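Local coordinates for beta-n-acetylhexosaminidase (Streptococcus pneumoniae, PDB 4AZH), which hydrolyses terminal beta-linked N-acetylhexosamine residues as an exo-acting family 20 glycoside hydrolase module of the pneumococcal enzyme StrH, at residues Gln27-Val32 and Thr99-Tyr104; Ala83-Pro88 and Asp332-Glu337; Gly120-Met125 and Thr147-Lys152; Ala227-Phe232 and Ile248-Lys253. One frame throughout, in Å; residues are numbered along the deposited sequence.

Interaction 1: residues Gln27-Val32 and Thr99-Tyr104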
# COMPACT_ATOMS: atom_id res chain seq x y z
N GLN A 27 3.41 0.85 -16.14
CA GLN A 27 4.43 0.56 -15.13
C GLN A 27 3.78 -0.12 -13.92
O GLN A 27 4.33 -1.07 -13.37
CB GLN A 27 5.15 1.83 -14.69
CG GLN A 27 6.01 2.49 -15.77
CD GLN A 27 6.60 3.82 -15.33
OE1 GLN A 27 5.89 4.72 -14.84
NE2 GLN A 27 7.90 3.95 -15.47
N LEU A 28 2.60 0.35 -13.54
CA LEU A 28 1.92 -0.28 -12.41
C LEU A 28 1.42 -1.69 -12.76
O LEU A 28 1.52 -2.61 -11.93
CB LEU A 28 0.82 0.61 -11.87
CG LEU A 28 1.34 1.92 -11.27
CD1 LEU A 28 0.21 2.91 -11.02
CD2 LEU A 28 2.16 1.74 -9.99
N LYS A 29 0.95 -1.88 -14.00
CA LYS A 29 0.56 -3.21 -14.47
C LYS A 29 1.75 -4.17 -14.53
O LYS A 29 1.60 -5.37 -14.26
CB LYS A 29 -0.06 -3.14 -15.86
CG LYS A 29 -1.46 -2.54 -15.93
CD LYS A 29 -1.90 -2.48 -17.39
CE LYS A 29 -3.29 -3.04 -17.52
NZ LYS A 29 -3.89 -2.65 -18.83
N ARG A 30 2.92 -3.68 -14.92
CA ARG A 30 4.09 -4.53 -14.90
C ARG A 30 4.47 -4.89 -13.46
O ARG A 30 4.88 -6.02 -13.18
CB ARG A 30 5.26 -3.91 -15.68
CG ARG A 30 4.98 -3.77 -17.19
CD ARG A 30 6.13 -3.13 -17.97
NE ARG A 30 7.37 -3.88 -17.78
CZ ARG A 30 7.70 -5.03 -18.40
NH1 ARG A 30 6.87 -5.59 -19.28
NH2 ARG A 30 8.86 -5.61 -18.13
N ILE A 31 4.33 -3.95 -12.54
CA ILE A 31 4.53 -4.26 -11.11
C ILE A 31 3.55 -5.35 -10.64
O ILE A 31 3.98 -6.34 -10.02
CB ILE A 31 4.49 -3.02 -10.21
CG1 ILE A 31 5.79 -2.24 -10.41
CG2 ILE A 31 4.33 -3.39 -8.74
CD1 ILE A 31 5.66 -0.76 -10.13
N VAL A 32 2.26 -5.22 -10.98
CA VAL A 32 1.32 -6.27 -10.58
C VAL A 32 1.61 -7.64 -11.20
O VAL A 32 1.43 -8.67 -10.53
CB VAL A 32 -0.20 -5.94 -10.57
CG1 VAL A 32 -0.52 -4.51 -10.91
CG2 VAL A 32 -1.01 -6.98 -11.33
N THR A 99 -9.33 2.07 -12.16
CA THR A 99 -10.32 1.01 -12.32
C THR A 99 -9.74 -0.14 -13.13
O THR A 99 -9.79 -1.29 -12.68
CB THR A 99 -11.62 1.53 -12.96
OG1 THR A 99 -12.05 2.69 -12.24
CG2 THR A 99 -12.72 0.44 -12.90
N GLU A 100 -9.13 0.16 -14.28
CA GLU A 100 -8.47 -0.87 -15.04
C GLU A 100 -7.37 -1.57 -14.21
O GLU A 100 -7.24 -2.80 -14.26
CB GLU A 100 -7.92 -0.29 -16.33
CG GLU A 100 -7.47 -1.33 -17.33
CD GLU A 100 -7.01 -0.71 -18.64
OE1 GLU A 100 -7.63 0.27 -19.11
OE2 GLU A 100 -6.01 -1.19 -19.21
N LEU A 101 -6.59 -0.83 -13.44
CA LEU A 101 -5.53 -1.46 -12.63
C LEU A 101 -6.12 -2.42 -11.58
O LEU A 101 -5.61 -3.50 -11.37
CB LEU A 101 -4.60 -0.43 -11.97
CG LEU A 101 -3.36 -0.96 -11.21
CD1 LEU A 101 -2.37 -1.75 -12.07
CD2 LEU A 101 -2.65 0.19 -10.50
N ILE A 102 -7.25 -2.04 -10.99
CA ILE A 102 -7.94 -2.94 -10.06
C ILE A 102 -8.45 -4.20 -10.73
O ILE A 102 -8.25 -5.30 -10.20
CB ILE A 102 -9.07 -2.24 -9.26
CG1 ILE A 102 -8.43 -1.25 -8.28
CG2 ILE A 102 -9.95 -3.26 -8.54
CD1 ILE A 102 -9.42 -0.24 -7.72
N GLU A 103 -9.10 -4.05 -11.90
CA GLU A 103 -9.62 -5.21 -12.66
C GLU A 103 -8.48 -6.15 -13.01
O GLU A 103 -8.55 -7.36 -12.78
CB GLU A 103 -10.37 -4.74 -13.94
CG GLU A 103 -10.61 -5.81 -15.02
CD GLU A 103 -11.26 -5.26 -16.29
OE1 GLU A 103 -10.54 -4.78 -17.19
OE2 GLU A 103 -12.50 -5.33 -16.41
N TYR A 104 -7.41 -5.57 -13.54
CA TYR A 104 -6.25 -6.32 -13.98
C TYR A 104 -5.61 -7.09 -12.82
O TYR A 104 -5.36 -8.27 -12.92
CB TYR A 104 -5.26 -5.34 -14.58
CG TYR A 104 -4.05 -5.97 -15.18
CD1 TYR A 104 -4.10 -6.52 -16.48
CD2 TYR A 104 -2.86 -6.00 -14.50
CE1 TYR A 104 -2.99 -7.10 -17.06
CE2 TYR A 104 -1.74 -6.58 -15.08
CZ TYR A 104 -1.81 -7.12 -16.36
OH TYR A 104 -0.70 -7.68 -16.95
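K29 and L101, with CA atoms 6.6 Å apart, mark where the helical segments Q27-V32 and T99-Y104 come side by side; the two axes approach to 10.4 Å and run nearly parallel, 16° apart. Such co-directional packing is consistent with two helices of the outer layer of a TIM barrel, and the segments belong to helices 25-38 and 95-107, both of that layer. Toward the barrel, L101 pushes its two methyls into the groove between L28 and V32: CD1 meets V32 CG1 at 3.5 Å, while CD2 lies 3.8 Å from L28 CB. L28 and L101 also touch L45 of strand 42-46, so this apolar layer rests on the sheet. Further out, K29 crosses Y104 at about a right angle and lays CE over one face of the ring, 3.9 Å from the Y104 centroid and 20° off the normal, a CH-pi contact. V32 CG2 touches the same ring obliquely, and Y104 OH is held by D33, which fixes the far end of the phenol. The K29 chain bends at chi3 (132°), past the ring and toward E100. Since E100 CG stands anti to its backbone N and the chain continues extended, the carboxylate reaches across the gap, and K29 NZ forms a salt bridge of 2.6 Å to E100 OE2 on its anti lone pair.

Interaction 2: residues Ala83-Pro88 and Asp332-Glu337. With LOG (N-acetylglucosaminono-1,5-lactone (Z)-oxime), chain E.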
# COMPACT_ATOMS: atom_id res chain seq x y z
N ALA A 83 3.33 21.75 -7.53
CA ALA A 83 4.13 22.61 -6.67
C ALA A 83 5.03 21.78 -5.77
O ALA A 83 6.11 22.22 -5.40
CB ALA A 83 3.24 23.49 -5.81
N TYR A 84 4.55 20.59 -5.39
CA TYR A 84 5.40 19.65 -4.67
C TYR A 84 6.48 19.09 -5.60
O TYR A 84 7.64 19.05 -5.23
CB TYR A 84 4.59 18.51 -4.08
CG TYR A 84 5.49 17.39 -3.67
CD1 TYR A 84 6.39 17.56 -2.62
CD2 TYR A 84 5.49 16.16 -4.36
CE1 TYR A 84 7.24 16.55 -2.25
CE2 TYR A 84 6.34 15.13 -3.98
CZ TYR A 84 7.21 15.33 -2.92
OH TYR A 84 8.07 14.34 -2.51
N TYR A 85 6.09 18.65 -6.79
CA TYR A 85 7.05 18.13 -7.76
C TYR A 85 6.33 18.00 -9.10
O TYR A 85 5.43 17.19 -9.25
CB TYR A 85 7.68 16.78 -7.32
CG TYR A 85 8.55 16.15 -8.39
CD1 TYR A 85 9.66 16.83 -8.94
CD2 TYR A 85 8.26 14.88 -8.89
CE1 TYR A 85 10.43 16.26 -9.96
CE2 TYR A 85 9.03 14.28 -9.87
CZ TYR A 85 10.12 14.97 -10.40
OH TYR A 85 10.86 14.36 -11.39
N ASP A 86 6.73 18.83 -10.05
CA ASP A 86 6.16 18.86 -11.39
C ASP A 86 6.85 17.79 -12.20
O ASP A 86 7.75 18.07 -12.98
CB ASP A 86 6.34 20.25 -12.03
CG ASP A 86 5.59 20.41 -13.34
OD1 ASP A 86 4.90 19.48 -13.79
OD2 ASP A 86 5.66 21.49 -13.92
N ASP A 87 6.41 16.55 -11.99
CA ASP A 87 7.00 15.38 -12.62
C ASP A 87 6.80 15.40 -14.15
O ASP A 87 5.67 15.34 -14.62
CB ASP A 87 6.35 14.12 -12.02
CG ASP A 87 7.13 12.85 -12.33
OD1 ASP A 87 7.77 12.78 -13.39
OD2 ASP A 87 7.10 11.90 -11.50
N PRO A 88 7.89 15.42 -14.93
CA PRO A 88 7.74 15.45 -16.41
C PRO A 88 7.08 14.21 -17.02
O PRO A 88 6.69 14.24 -18.17
CB PRO A 88 9.19 15.56 -16.92
CG PRO A 88 10.06 15.12 -15.78
CD PRO A 88 9.30 15.40 -14.50
N ASP A 332 11.59 9.39 -2.13
CA ASP A 332 11.86 10.61 -1.30
C ASP A 332 12.43 11.74 -2.16
O ASP A 332 12.15 12.92 -1.91
CB ASP A 332 12.82 10.31 -0.16
CG ASP A 332 12.23 9.33 0.85
OD1 ASP A 332 11.41 8.48 0.46
OD2 ASP A 332 12.58 9.44 2.06
N ARG A 333 13.21 11.35 -3.16
CA ARG A 333 13.71 12.26 -4.17
C ARG A 333 13.02 11.81 -5.43
O ARG A 333 13.55 10.94 -6.12
CB ARG A 333 15.23 12.08 -4.30
CG ARG A 333 16.03 12.50 -3.07
CD ARG A 333 17.50 12.13 -3.18
NE ARG A 333 17.83 10.96 -2.37
CZ ARG A 333 17.96 9.72 -2.83
NH1 ARG A 333 17.80 9.43 -4.11
NH2 ARG A 333 18.27 8.76 -1.98
N PRO A 334 11.84 12.39 -5.76
CA PRO A 334 11.00 11.79 -6.81
C PRO A 334 11.55 12.01 -8.21
O PRO A 334 11.03 11.41 -9.16
CB PRO A 334 9.67 12.51 -6.65
CG PRO A 334 10.08 13.87 -6.21
CD PRO A 334 11.24 13.65 -5.27
N SER A 335 12.60 12.81 -8.35
CA SER A 335 13.23 12.97 -9.65
C SER A 335 14.28 11.89 -9.91
O SER A 335 14.83 11.80 -11.01
CB SER A 335 13.81 14.36 -9.80
OG SER A 335 15.01 14.45 -9.10
N ALA A 336 14.55 11.05 -8.91
CA ALA A 336 15.34 9.84 -9.13
C ALA A 336 14.70 8.98 -10.22
O ALA A 336 13.49 8.97 -10.38
CB ALA A 336 15.45 9.04 -7.84
N GLU A 337 15.52 8.25 -10.96
CA GLU A 337 14.99 7.41 -12.02
C GLU A 337 14.36 6.14 -11.46
O GLU A 337 14.96 5.47 -10.62
CB GLU A 337 16.10 7.02 -13.00
CG GLU A 337 15.60 6.13 -14.12
CD GLU A 337 16.68 5.78 -15.13
OE1 GLU A 337 17.85 6.17 -14.96
OE2 GLU A 337 16.35 5.10 -16.10
C2 LOG E . 8.32 7.69 5.55
C3 LOG E . 8.20 7.57 4.04
C4 LOG E . 9.59 7.67 3.44
C5 LOG E . 10.39 6.48 3.96
C6 LOG E . 11.74 6.40 3.22
C7 LOG E . 7.07 5.69 6.32
C8 LOG E . 5.76 5.15 6.88
N2 LOG E . 7.15 7.05 6.19
O1 LOG E . 10.68 6.53 7.88
O3 LOG E . 7.28 8.60 3.47
O4 LOG E . 9.52 7.55 2.05
O5 LOG E . 10.59 6.62 5.33
O6 LOG E . 12.61 7.42 3.63
C1 LOG E . 9.52 7.09 6.07
O7 LOG E . 7.99 4.92 6.08
N1 LOG E . 9.57 7.09 7.37
O HOH W 1 9.98 14.41 -0.99
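Y85 and P334 are the closest pair by backbone, their CA atoms 7.5 Å apart. Y85 is the first residue to leave helical phi/psi after helix 70-84, whereas P334 sits in a type I beta turn from R333 to A336, closed by the bond from A336 N to R333 O. The turn follows strand 322-330 of the barrel, and K21 NZ steadies it by bonding the carbonyls of P334 and A336.

The Y85 ring is sandwiched. P334 CG sits over one face, 3.7 Å from the Y85 centroid and 25° off the normal, displaced toward the rim nearest CD2; on the opposite face lies the backbone CA of D87, 3.6 Å above the plane. With CG anti to the backbone N (chi1 173°), Y85 is swung out over the proline and its OH ends beside S335, 3.3 Å from S335 CA. Y84 OH approaches P334 CG less closely, at 4.2 Å. A water donates to D332 O over 2.8 Å and lies near Y84 OH, although that second link is too short to be trusted.

Just before the turn, D332 points the other way, into the ligand pocket: OD1 accepts from LOG O4 and OD2 from LOG O6, each at 2.6 Å. No direct hydrogen bond joins the segments, which implies that CH-pi and van der Waals contact carry the direct contact, while D332 uses its carboxylate on the sugar hydroxyls and K21 binds the turn carbonyls.

Interaction 3: residues Gly120-Met125 and Thr147-Lys152. With LOG (N-acetylglucosaminono-1,5-lactone (Z)-oxime), chain E; EDO (1,2-ethanediol), chain F.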
# COMPACT_ATOMS: atom_id res chain seq x y z
N GLY A 120 -0.25 14.28 7.77
CA GLY A 120 1.08 14.59 7.26
C GLY A 120 1.19 14.19 5.79
O GLY A 120 0.22 13.78 5.18
N HIS A 121 2.37 14.32 5.22
CA HIS A 121 2.59 13.98 3.80
C HIS A 121 1.49 14.41 2.86
O HIS A 121 1.02 13.62 2.02
CB HIS A 121 2.89 12.48 3.66
CG HIS A 121 4.24 12.08 4.22
ND1 HIS A 121 4.38 11.55 5.46
CD2 HIS A 121 5.52 12.16 3.67
CE1 HIS A 121 5.68 11.28 5.68
NE2 HIS A 121 6.38 11.66 4.58
N MET A 122 1.05 15.67 2.98
CA MET A 122 -0.05 16.17 2.14
C MET A 122 0.21 17.56 1.54
O MET A 122 -0.69 18.40 1.46
CB MET A 122 -1.38 16.14 2.92
CG MET A 122 -1.38 16.95 4.21
SD MET A 122 -2.94 16.97 5.14
CE MET A 122 -3.99 18.03 4.13
N ASP A 123 1.45 17.80 1.13
CA ASP A 123 1.89 19.04 0.52
C ASP A 123 0.88 19.54 -0.54
O ASP A 123 0.44 20.70 -0.53
CB ASP A 123 3.25 18.83 -0.16
CG ASP A 123 4.31 18.29 0.79
OD1 ASP A 123 4.00 17.51 1.74
OD2 ASP A 123 5.49 18.64 0.57
N ALA A 124 0.53 18.63 -1.44
CA ALA A 124 -0.30 18.92 -2.58
C ALA A 124 -1.71 19.33 -2.15
O ALA A 124 -2.27 20.25 -2.74
CB ALA A 124 -0.35 17.73 -3.51
N MET A 125 -2.26 18.65 -1.15
CA MET A 125 -3.59 18.97 -0.64
C MET A 125 -3.61 20.33 0.02
O MET A 125 -4.59 21.08 -0.14
CB MET A 125 -4.10 17.92 0.37
CG MET A 125 -4.55 16.59 -0.24
SD MET A 125 -5.34 15.57 1.03
CE MET A 125 -5.04 13.91 0.45
N THR A 147 3.97 20.46 4.95
CA THR A 147 3.61 19.03 4.71
C THR A 147 2.35 18.59 5.41
O THR A 147 1.72 17.62 5.01
CB THR A 147 4.71 18.06 5.22
OG1 THR A 147 4.85 18.19 6.64
CG2 THR A 147 6.07 18.31 4.49
N THR A 148 2.01 19.27 6.48
CA THR A 148 1.07 18.77 7.44
C THR A 148 -0.02 19.81 7.67
O THR A 148 0.28 21.00 7.74
CB THR A 148 1.82 18.51 8.77
OG1 THR A 148 2.94 17.62 8.53
CG2 THR A 148 0.90 17.94 9.86
N MET A 149 -1.27 19.34 7.78
CA MET A 149 -2.43 20.14 8.11
C MET A 149 -2.48 20.50 9.60
O MET A 149 -2.21 19.67 10.48
CB MET A 149 -3.69 19.32 7.78
CG MET A 149 -5.03 19.97 8.12
SD MET A 149 -6.41 19.19 7.26
CE MET A 149 -6.12 17.48 7.71
N ASP A 150 -2.89 21.73 9.86
CA ASP A 150 -3.19 22.22 11.19
C ASP A 150 -4.45 21.53 11.72
O ASP A 150 -5.53 21.69 11.15
CB ASP A 150 -3.38 23.74 11.10
CG ASP A 150 -3.88 24.38 12.39
OD1 ASP A 150 -3.91 23.71 13.44
OD2 ASP A 150 -4.25 25.58 12.34
N LEU A 151 -4.32 20.77 12.80
CA LEU A 151 -5.46 20.07 13.38
C LEU A 151 -6.54 21.00 13.92
O LEU A 151 -7.68 20.58 14.08
CB LEU A 151 -5.01 19.08 14.46
CG LEU A 151 -4.22 17.85 13.98
CD1 LEU A 151 -3.57 17.13 15.16
CD2 LEU A 151 -5.10 16.89 13.20
N LYS A 152 -6.19 22.25 14.17
CA LYS A 152 -7.14 23.23 14.77
C LYS A 152 -7.96 23.95 13.71
O LYS A 152 -8.92 24.61 14.05
CB LYS A 152 -6.41 24.27 15.61
CG LYS A 152 -5.32 23.71 16.52
CD LYS A 152 -4.38 24.80 17.08
CE LYS A 152 -4.98 25.47 18.32
NZ LYS A 152 -5.60 24.47 19.26
C2 LOG E . 8.32 7.69 5.55
C3 LOG E . 8.20 7.57 4.04
C4 LOG E . 9.59 7.67 3.44
C5 LOG E . 10.39 6.48 3.96
C6 LOG E . 11.74 6.40 3.22
C7 LOG E . 7.07 5.69 6.32
C8 LOG E . 5.76 5.15 6.88
N2 LOG E . 7.15 7.05 6.19
O1 LOG E . 10.68 6.53 7.88
O3 LOG E . 7.28 8.60 3.47
O4 LOG E . 9.52 7.55 2.05
O5 LOG E . 10.59 6.62 5.33
O6 LOG E . 12.61 7.42 3.63
C1 LOG E . 9.52 7.09 6.07
O7 LOG E . 7.99 4.92 6.08
N1 LOG E . 9.57 7.09 7.37
C1 EDO F . -1.58 22.91 15.35
O1 EDO F . -1.86 21.66 14.69
C2 EDO F . -0.19 23.41 14.99
O2 EDO F . -0.31 24.41 13.97
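M122 N approaches T147 O in the plane of the T147 carbonyl, with a C=O...N angle of 152°, and the carboxylate of D123 is flanked by carbons of the same threonine; both meetings lie in loops of a TIM-barrel domain. The hydrogen bond from M122 N to T147 O is 2.9 Å long and fairly straight (161° at the hydrogen). D123 lies alongside T147, pointing the same way, with OD1 3.4 Å from T147 CA and 3.5 Å from T147 CG2. H121 has its CB directed away from T147-K152, and LOG O3 lies oblique to its ring in the ligand pocket.

G120-M125 follows strand 111-118 and leads into helix 123-131, with M122 at the N-cap position; T147-K152 carries the short strand 148-149 of an excursion made before helix 154-171. G120 and T148 come within 4.2 Å at their CA atoms, and G120 CA lies 3.8 Å from T148 OG1. T148 OG1 shares a hydrogen bond of 2.7 Å with T147 OG1 and also takes the backbone N of A186, so its hydroxyl ties the strand to a neighbouring loop. Beneath, M122 and M149 cross obliquely against V160 of helix 154-171. In M122, chi1 (58°) and an extended chi2 bring SD to 3.6 Å from M149 CB; the bend at chi3 then turns CE along M149.

Interaction 4: residues Ala227-Phe232 and Ile248-Lys253. With LOG (N-acetylglucosaminono-1,5-lactone (Z)-oxime), chain E.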
# COMPACT_ATOMS: atom_id res chain seq x y z
N ALA A 227 -3.31 2.04 8.82
CA ALA A 227 -2.53 3.26 9.08
C ALA A 227 -1.14 2.86 9.53
O ALA A 227 -0.93 1.68 9.93
CB ALA A 227 -3.19 4.13 10.15
N PHE A 228 -0.18 3.79 9.47
CA PHE A 228 1.13 3.44 9.97
C PHE A 228 1.14 3.57 11.47
O PHE A 228 0.22 4.17 12.07
CB PHE A 228 2.23 4.29 9.38
CG PHE A 228 2.33 4.21 7.89
CD1 PHE A 228 2.77 3.05 7.25
CD2 PHE A 228 2.02 5.32 7.11
CE1 PHE A 228 2.89 3.00 5.86
CE2 PHE A 228 2.14 5.26 5.71
CZ PHE A 228 2.56 4.10 5.09
N ASN A 229 2.17 2.98 12.07
CA ASN A 229 2.24 2.87 13.52
C ASN A 229 2.52 4.18 14.24
O ASN A 229 2.10 4.35 15.39
CB ASN A 229 3.29 1.80 13.91
CG ASN A 229 4.69 2.18 13.51
OD1 ASN A 229 5.12 1.98 12.35
ND2 ASN A 229 5.42 2.73 14.46
N ASP A 230 3.23 5.10 13.58
CA ASP A 230 3.85 6.25 14.26
C ASP A 230 2.94 6.92 15.29
O ASP A 230 3.30 7.06 16.45
CB ASP A 230 4.33 7.30 13.27
CG ASP A 230 5.05 6.73 12.09
OD1 ASP A 230 4.64 5.69 11.52
OD2 ASP A 230 6.06 7.34 11.68
N GLY A 231 1.74 7.32 14.87
CA GLY A 231 0.85 8.08 15.73
C GLY A 231 0.15 7.38 16.89
O GLY A 231 -0.35 8.05 17.77
N PHE A 232 0.13 6.04 16.90
CA PHE A 232 -0.68 5.26 17.85
C PHE A 232 0.00 5.01 19.17
O PHE A 232 1.09 4.44 19.20
CB PHE A 232 -1.13 3.93 17.23
CG PHE A 232 -2.14 4.09 16.13
CD1 PHE A 232 -1.76 4.57 14.86
CD2 PHE A 232 -3.48 3.77 16.34
CE1 PHE A 232 -2.70 4.73 13.86
CE2 PHE A 232 -4.42 3.93 15.34
CZ PHE A 232 -4.03 4.40 14.09
N ILE A 248 -2.45 -2.03 11.66
CA ILE A 248 -1.25 -1.21 11.84
C ILE A 248 -0.11 -1.64 10.94
O ILE A 248 0.44 -2.71 11.14
CB ILE A 248 -0.78 -1.27 13.29
CG1 ILE A 248 -1.86 -0.70 14.22
CG2 ILE A 248 0.50 -0.49 13.46
CD1 ILE A 248 -2.06 0.80 14.04
N SER A 249 0.24 -0.82 9.95
CA SER A 249 1.45 -1.05 9.13
C SER A 249 2.68 -0.56 9.93
O SER A 249 2.91 0.65 10.04
CB SER A 249 1.33 -0.36 7.76
OG SER A 249 2.58 -0.31 7.06
N TYR A 250 3.44 -1.51 10.48
CA TYR A 250 4.53 -1.24 11.45
C TYR A 250 5.89 -1.31 10.77
O TYR A 250 6.29 -2.37 10.23
CB TYR A 250 4.51 -2.22 12.65
CG TYR A 250 5.24 -1.66 13.88
CD1 TYR A 250 6.65 -1.63 13.93
CD2 TYR A 250 4.54 -1.15 14.98
CE1 TYR A 250 7.33 -1.08 15.01
CE2 TYR A 250 5.21 -0.61 16.08
CZ TYR A 250 6.60 -0.58 16.09
OH TYR A 250 7.26 -0.05 17.16
N TRP A 251 6.61 -0.20 10.80
CA TRP A 251 7.88 -0.12 10.08
C TRP A 251 9.12 0.13 10.92
O TRP A 251 10.25 -0.15 10.46
CB TRP A 251 7.76 0.88 8.93
CG TRP A 251 7.71 2.28 9.44
CD1 TRP A 251 6.60 2.99 9.86
CD2 TRP A 251 8.86 3.16 9.67
NE1 TRP A 251 6.97 4.23 10.33
CE2 TRP A 251 8.31 4.40 10.23
CE3 TRP A 251 10.24 3.06 9.46
CZ2 TRP A 251 9.13 5.48 10.56
CZ3 TRP A 251 11.05 4.15 9.80
CH2 TRP A 251 10.50 5.34 10.34
N SER A 252 8.94 0.64 12.16
CA SER A 252 10.04 1.04 13.06
C SER A 252 9.51 1.55 14.38
O SER A 252 8.38 2.08 14.45
CB SER A 252 10.91 2.16 12.45
OG SER A 252 11.74 2.81 13.41
N LYS A 253 10.33 1.45 15.42
CA LYS A 253 9.98 2.04 16.72
C LYS A 253 10.52 3.48 16.85
O LYS A 253 10.39 4.12 17.89
CB LYS A 253 10.44 1.16 17.88
CG LYS A 253 9.83 1.59 19.21
CD LYS A 253 10.10 0.63 20.35
CE LYS A 253 11.56 0.63 20.78
NZ LYS A 253 11.62 -0.48 21.77
C2 LOG E . 8.32 7.69 5.55
C3 LOG E . 8.20 7.57 4.04
C4 LOG E . 9.59 7.67 3.44
C5 LOG E . 10.39 6.48 3.96
C6 LOG E . 11.74 6.40 3.22
C7 LOG E . 7.07 5.69 6.32
C8 LOG E . 5.76 5.15 6.88
N2 LOG E . 7.15 7.05 6.19
O1 LOG E . 10.68 6.53 7.88
O3 LOG E . 7.28 8.60 3.47
O4 LOG E . 9.52 7.55 2.05
O5 LOG E . 10.59 6.62 5.33
O6 LOG E . 12.61 7.42 3.63
C1 LOG E . 9.52 7.09 6.07
O7 LOG E . 7.99 4.92 6.08
N1 LOG E . 9.57 7.09 7.37
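N229, next after F228 in the chain, projects toward I248-K253, and each part of its side chain has a partner there. CB fits between I248 and Y250, 3.4 Å from Y250 CD2, with I248 CG2 also in contact. A chi1 of 65° puts CG between the backbone N and the carbonyl carbon, which lays the amide over one face of the Y250 ring; the planes are only 20° apart, so the groups stack. N229 OD1 accepts from W251 N at 3.1 Å, the donor standing above the carbonyl plane instead of on a lone pair. N229 ND2 gives to S252 O at 3.0 Å, nearly along the C=O axis, but the bond is bent and tilted from the amide plane. One amide thereby grips two successive residues of the loop after strand 247-250.

Behind N229 the strands pair in parallel, A227 opposite I248 and F228 opposite S249. S249 N donates to A227 O at 2.8 Å, whereas the bond from N229 N to S249 O is weak. On the face bearing A227, I248 CD1 sits over the centre of the F232 ring.

D230 helps fix the rotation of W251: W251 NE1 donates to D230 OD1 at 3.0 Å, on the syn side but 29° out of the carboxylate plane. W251 turns one face to LOG O7, and F228 places its ring centre under the acetamido methyl C8. This aromatic enclosure corresponds to the acetamido pocket of family 20 enzymes, completed here by other residues such as W330, and is consistent with their substrate-assisted mechanism.

How the interactions relate
From the N terminus, interaction 1 closes the first loop, joining helices 25-38 and 95-107 on the outside of the barrel. Interaction 2 opens at the end of helix 70-84, before interaction 1 has closed, so the two cross; it closes only at 332-337, bringing the turn after strand 322-330 back to an early helix. Within its 243 intervening residues lie interactions 3 and 4, one after the other: interaction 3 ties the loops beyond strand 111-118, and interaction 4 pairs the neighbouring barrel strands 224-228 and 247-250. Interactions 2 and 3 touch through Y84 and D123. Interactions 2, 3 and 4 all reach LOG, whereas interaction 1, its nearest atoms about 8 Å from interaction 2, does not.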